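PDB 3P4G: antifreeze protein from Marinomonas primoryensis, which binds ice as a hyperactive, calcium-dependent antifreeze protein, probably holding ordered, clathrate-like waters on its surface that merge with the ice lattice. Local coordinates for residues Leu153-Thr157 with Gly158-Leu162; Leu134-Thr138 with Asp139-Ile143. All blocks are in the same frame, centred on the assembly; numbering follows the deposited sequence. Where two conformers were deposited one is given.

Contact 1: Leu153-Thr157 with Gly158-Leu162. With CA (calcium ion), chain K; CA (calcium ion), chain J.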
loop_
_atom_site.group_PDB
_atom_site.type_symbol
_atom_site.label_atom_id
_atom_site.label_comp_id
_atom_site.label_asym_id
_atom_site.label_seq_id
_atom_site.Cartn_x
_atom_site.Cartn_y
_atom_site.Cartn_z
ATOM N N LEU A 153 5.483 -2.101 -5.712
ATOM C CA LEU A 153 5.233 -2.995 -4.593
ATOM C C LEU A 153 3.948 -3.761 -4.974
ATOM O O LEU A 153 2.850 -3.193 -5.077
ATOM C CB LEU A 153 5.086 -2.232 -3.272
ATOM C CG LEU A 153 5.099 -3.116 -2.012
ATOM C CD1 LEU A 153 5.401 -2.232 -0.767
ATOM C CD2 LEU A 153 3.798 -3.910 -1.757
ATOM N N ASN A 154 4.100 -5.056 -5.203
ATOM C CA ASN A 154 3.004 -5.908 -5.593
ATOM C C ASN A 154 2.693 -6.885 -4.465
ATOM O O ASN A 154 3.523 -7.749 -4.168
ATOM C CB ASN A 154 3.411 -6.630 -6.880
ATOM C CG ASN A 154 3.506 -5.673 -8.052
ATOM O OD1 ASN A 154 2.635 -4.833 -8.236
ATOM N ND2 ASN A 154 4.584 -5.767 -8.819
ATOM N N ALA A 155 1.528 -6.729 -3.819
ATOM C CA ALA A 155 1.166 -7.582 -2.683
ATOM C C ALA A 155 0.610 -8.966 -3.121
ATOM O O ALA A 155 0.603 -9.959 -2.319
ATOM C CB ALA A 155 0.188 -6.829 -1.782
ATOM N N GLY A 156 0.175 -9.016 -4.378
ATOM C CA GLY A 156 -0.298 -10.248 -5.080
ATOM C C GLY A 156 -1.694 -10.684 -4.707
ATOM O O GLY A 156 -2.477 -9.974 -4.027
ATOM N N THR A 157 -2.002 -11.904 -5.085
ATOM C CA THR A 157 -3.180 -12.527 -4.580
ATOM C C THR A 157 -3.033 -12.668 -3.077
ATOM O O THR A 157 -1.936 -12.495 -2.488
ATOM C CB THR A 157 -3.400 -13.920 -5.226
ATOM O OG1 THR A 157 -2.418 -14.834 -4.701
ATOM C CG2 THR A 157 -3.352 -13.839 -6.793
ATOM N N GLY A 158 -4.171 -12.933 -2.444
ATOM C CA GLY A 158 -4.233 -13.013 -0.980
ATOM C C GLY A 158 -4.730 -11.742 -0.290
ATOM O O GLY A 158 -4.653 -10.634 -0.822
ATOM N N ASN A 159 -5.225 -11.932 0.913
ATOM C CA ASN A 159 -5.626 -10.827 1.795
ATOM C C ASN A 159 -4.359 -10.228 2.462
ATOM O O ASN A 159 -3.906 -10.724 3.497
ATOM C CB ASN A 159 -6.578 -11.343 2.867
ATOM C CG ASN A 159 -7.795 -12.026 2.300
ATOM O OD1 ASN A 159 -8.468 -11.509 1.413
ATOM N ND2 ASN A 159 -8.131 -13.142 2.864
ATOM N N ASP A 160 -3.780 -9.209 1.817
ATOM C CA ASP A 160 -2.474 -8.662 2.232
ATOM C C ASP A 160 -2.637 -7.411 3.074
ATOM O O ASP A 160 -3.578 -6.616 2.895
ATOM C CB ASP A 160 -1.629 -8.323 0.983
ATOM C CG ASP A 160 -1.492 -9.549 0.016
ATOM O OD1 ASP A 160 -0.906 -10.599 0.403
ATOM O OD2 ASP A 160 -1.963 -9.485 -1.136
ATOM N N ASN A 161 -1.657 -7.196 3.939
ATOM C CA ASN A 161 -1.648 -6.028 4.803
ATOM C C ASN A 161 -0.334 -5.294 4.555
ATOM O O ASN A 161 0.750 -5.905 4.652
ATOM C CB ASN A 161 -1.735 -6.432 6.255
ATOM C CG ASN A 161 -1.810 -5.204 7.163
ATOM O OD1 ASN A 161 -2.719 -4.413 7.025
ATOM N ND2 ASN A 161 -0.823 -5.008 8.048
ATOM N N LEU A 162 -0.452 -4.025 4.155
ATOM C CA LEU A 162 0.708 -3.174 3.849
ATOM C C LEU A 162 0.672 -1.951 4.772
ATOM O O LEU A 162 -0.310 -1.197 4.751
ATOM C CB LEU A 162 0.676 -2.750 2.381
ATOM C CG LEU A 162 1.749 -1.713 1.982
ATOM C CD1 LEU A 162 3.172 -2.225 2.307
ATOM C CD2 LEU A 162 1.584 -1.423 0.494
HETATM CA CA CA K . -3.909 -9.024 -2.397
HETATM CA CA CA J . -0.111 -11.880 -1.339
#

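Contact 2: Leu134-Thr138 with Asp139-Ile143. With CA (calcium ion), chain I; CA (calcium ion), chain J; MG (magnesium ion), chain R.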
loop_
_atom_site.group_PDB
_atom_site.type_symbol
_atom_site.label_atom_id
_atom_site.label_comp_id
_atom_site.label_asym_id
_atom_site.label_seq_id
_atom_site.Cartn_x
_atom_site.Cartn_y
_atom_site.Cartn_z
ATOM N N LEU A 134 9.348 -4.843 -4.841
ATOM C CA LEU A 134 8.940 -5.931 -3.964
ATOM C C LEU A 134 7.719 -6.666 -4.474
ATOM O O LEU A 134 6.702 -6.039 -4.928
ATOM C CB LEU A 134 8.638 -5.352 -2.566
ATOM C CG LEU A 134 8.401 -6.424 -1.470
ATOM C CD1 LEU A 134 8.841 -5.838 -0.150
ATOM C CD2 LEU A 134 6.986 -6.753 -1.296
ATOM N N ASP A 135 7.771 -8.009 -4.397
ATOM C CA ASP A 135 6.589 -8.807 -4.710
ATOM C C ASP A 135 6.308 -9.745 -3.553
ATOM O O ASP A 135 7.149 -10.588 -3.229
ATOM C CB ASP A 135 6.788 -9.622 -6.002
ATOM C CG ASP A 135 5.469 -10.128 -6.562
ATOM O OD1 ASP A 135 5.134 -9.914 -7.775
ATOM O OD2 ASP A 135 4.687 -10.631 -5.785
ATOM N N ALA A 136 5.159 -9.579 -2.884
ATOM C CA ALA A 136 4.859 -10.448 -1.724
ATOM C C ALA A 136 4.305 -11.783 -2.197
ATOM O O ALA A 136 4.194 -12.755 -1.417
ATOM C CB ALA A 136 3.866 -9.758 -0.772
ATOM N N GLY A 137 3.936 -11.858 -3.487
ATOM C CA GLY A 137 3.484 -13.108 -4.089
ATOM C C GLY A 137 2.104 -13.590 -3.640
ATOM O O GLY A 137 1.307 -12.839 -2.990
ATOM N N THR A 138 1.817 -14.843 -3.954
ATOM C CA THR A 138 0.531 -15.460 -3.582
ATOM C C THR A 138 0.389 -15.547 -2.056
ATOM O O THR A 138 1.361 -15.261 -1.320
ATOM C CB THR A 138 0.337 -16.846 -4.225
ATOM O OG1 THR A 138 1.268 -17.786 -3.659
ATOM C CG2 THR A 138 0.552 -16.783 -5.773
ATOM N N ASP A 139 -0.821 -15.926 -1.621
ATOM C CA ASP A 139 -1.182 -16.060 -0.190
ATOM C C ASP A 139 -1.182 -14.705 0.565
ATOM O O ASP A 139 -1.003 -13.619 -0.024
ATOM C CB ASP A 139 -0.289 -17.106 0.526
ATOM C CG ASP A 139 -0.953 -18.470 0.678
ATOM O OD1 ASP A 139 -2.100 -18.665 0.161
ATOM O OD2 ASP A 139 -0.311 -19.374 1.321
ATOM N N ASN A 140 -1.348 -14.780 1.874
ATOM C CA ASN A 140 -1.789 -13.608 2.647
ATOM C C ASN A 140 -0.619 -13.025 3.407
ATOM O O ASN A 140 -0.184 -13.575 4.413
ATOM C CB ASN A 140 -2.895 -14.076 3.562
ATOM C CG ASN A 140 -3.952 -14.914 2.783
ATOM O OD1 ASN A 140 -4.858 -14.355 2.190
ATOM N ND2 ASN A 140 -3.751 -16.221 2.713
ATOM N N ASP A 141 -0.073 -11.964 2.831
ATOM C CA ASP A 141 1.211 -11.419 3.274
ATOM C C ASP A 141 1.084 -10.153 4.103
ATOM O O ASP A 141 0.195 -9.306 3.871
ATOM C CB ASP A 141 2.074 -11.134 2.066
ATOM C CG ASP A 141 2.198 -12.370 1.149
ATOM O OD1 ASP A 141 2.856 -13.384 1.529
ATOM O OD2 ASP A 141 1.731 -12.291 -0.002
ATOM N N ASN A 142 2.009 -10.027 5.040
ATOM C CA ASN A 142 2.160 -8.811 5.834
ATOM C C ASN A 142 3.426 -8.110 5.383
ATOM O O ASN A 142 4.498 -8.754 5.352
ATOM C CB ASN A 142 2.273 -9.137 7.290
ATOM C CG ASN A 142 1.904 -7.939 8.163
ATOM O OD1 ASN A 142 0.724 -7.668 8.382
ATOM N ND2 ASN A 142 2.933 -7.158 8.589
ATOM N N ILE A 143 3.280 -6.844 4.927
ATOM C CA ILE A 143 4.440 -6.019 4.490
ATOM C C ILE A 143 4.495 -4.724 5.341
ATOM O O ILE A 143 3.492 -3.978 5.442
ATOM C CB ILE A 143 4.397 -5.659 2.989
ATOM C CG1 ILE A 143 4.269 -6.937 2.112
ATOM C CG2 ILE A 143 5.625 -4.868 2.573
ATOM C CD1 ILE A 143 2.854 -7.162 1.654
HETATM CA CA CA I . 3.444 -14.676 -0.261
HETATM CA CA CA J . -0.111 -11.880 -1.339
HETATM MG MG MG R . -0.378 -21.383 1.018
HETATM O O HOH W 1 -2.450 -20.982 1.284
HETATM O O HOH W 2 -0.208 -21.643 3.024
#

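Contact 1: Leu153-Thr157 with Gly158-Leu162
Asp160 points its carboxylate into the loop that joins Leu153-Thr157 to Gly158-Leu162, and its two oxygens part company there. OD1 goes to the calcium of chain J at 2.3 Å, OD2 to the calcium of chain K at 2.4 Å, so one side chain bridges two metals. CG is anti to the carbonyl carbon (chi1 -54°), which swings the carboxylate in among the carbonyls of Ala155, Gly156 and Thr157. The turn's carbonyls go alternately to the two ions: Ala155 O and Thr157 O to the chain J ion, the latter at 2.2 Å, Gly156 O and Gly158 O to the chain K ion. Ala155 O sits only 2.9 Å from Asp160 OD2, a close approach of electron-rich oxygens, probably tolerated because each is bound to calcium. Behind the metals, the methyl of Ala155 lies 3.6 Å from CB of Asp160 and gives the carboxylate an apolar backing. Further in, Leu153 and Leu162 reach toward each other from the two strands and meet tip to tip, CD1 to CD1 at 3.8 Å. Gly137 and Asp141 from the coil before, and Met174 and Asp179 from the coil after, help to complete the two calcium sites. Glycine-rich, aspartate-bearing turns that share calcium with the next coil, beside a core of aliphatic side chains, are characteristic of calcium-binding right-handed beta-helices and resemble the repeats of RTX proteins.

Contact 2: Leu134-Thr138 with Asp139-Ile143
Asp141 faces Ala136 across the turn, its CB resting 3.6 Å from the alanine methyl. CG stands beside the backbone N (chi1 -53°), which brings the carboxylate inside the ring of turn carbonyls, and lies 3.0 Å from the calcium of chain I. OD1 binds that calcium at 2.3 Å, with Ala136 O and Thr138 O; OD2, 2.9 Å from Ala136 O, binds the calcium of chain J with Gly137 O and Asp139 O. On the core side, CD1 of Ile143 comes up to the same Ala136 methyl at 3.7 Å, and Leu134 approaches the isoleucine more loosely. Asp135 closes an Asx turn: its OD2 accepts from Gly137 N at 2.7 Å, nearly along the C-O axis, a bent bond (134°) that probably helps to fix the bend at Gly137. Asp139 gives its backbone O to calcium and, in one of two conformers, its side-chain OD2 to a magnesium ion at 2.0 Å, which also carries two waters. Gly118, Gly120 and Asp122 of the preceding coil supply the rest of the chain I site. With backbone and carboxylate oxygens converging and no hydrogen bond between the segments, the turn probably depends on calcium to hold its shape.

In the fold
Contacts 1 and 2 are equivalent turns on successive coils, with about 5 Å between their centres, and the calcium of chain J is common to both. Strands 134-135 and 153-154 are neighbours on one face of the beta-helix; 142-145 and 161-164 are neighbours on the other. A probable hydrogen bond, Asn161 O to Ile143 N at 2.7 Å, and another between Asn159 N and Asn140 OD1 add to the metal link. Contact 1 is the more buried and closes inward with a leucine pair, where contact 2 uses isoleucine against alanine. At the tip, contact 1 has Gly158 where contact 2 has Asp139, whose side chain, in one of two conformers, binds magnesium at the surface.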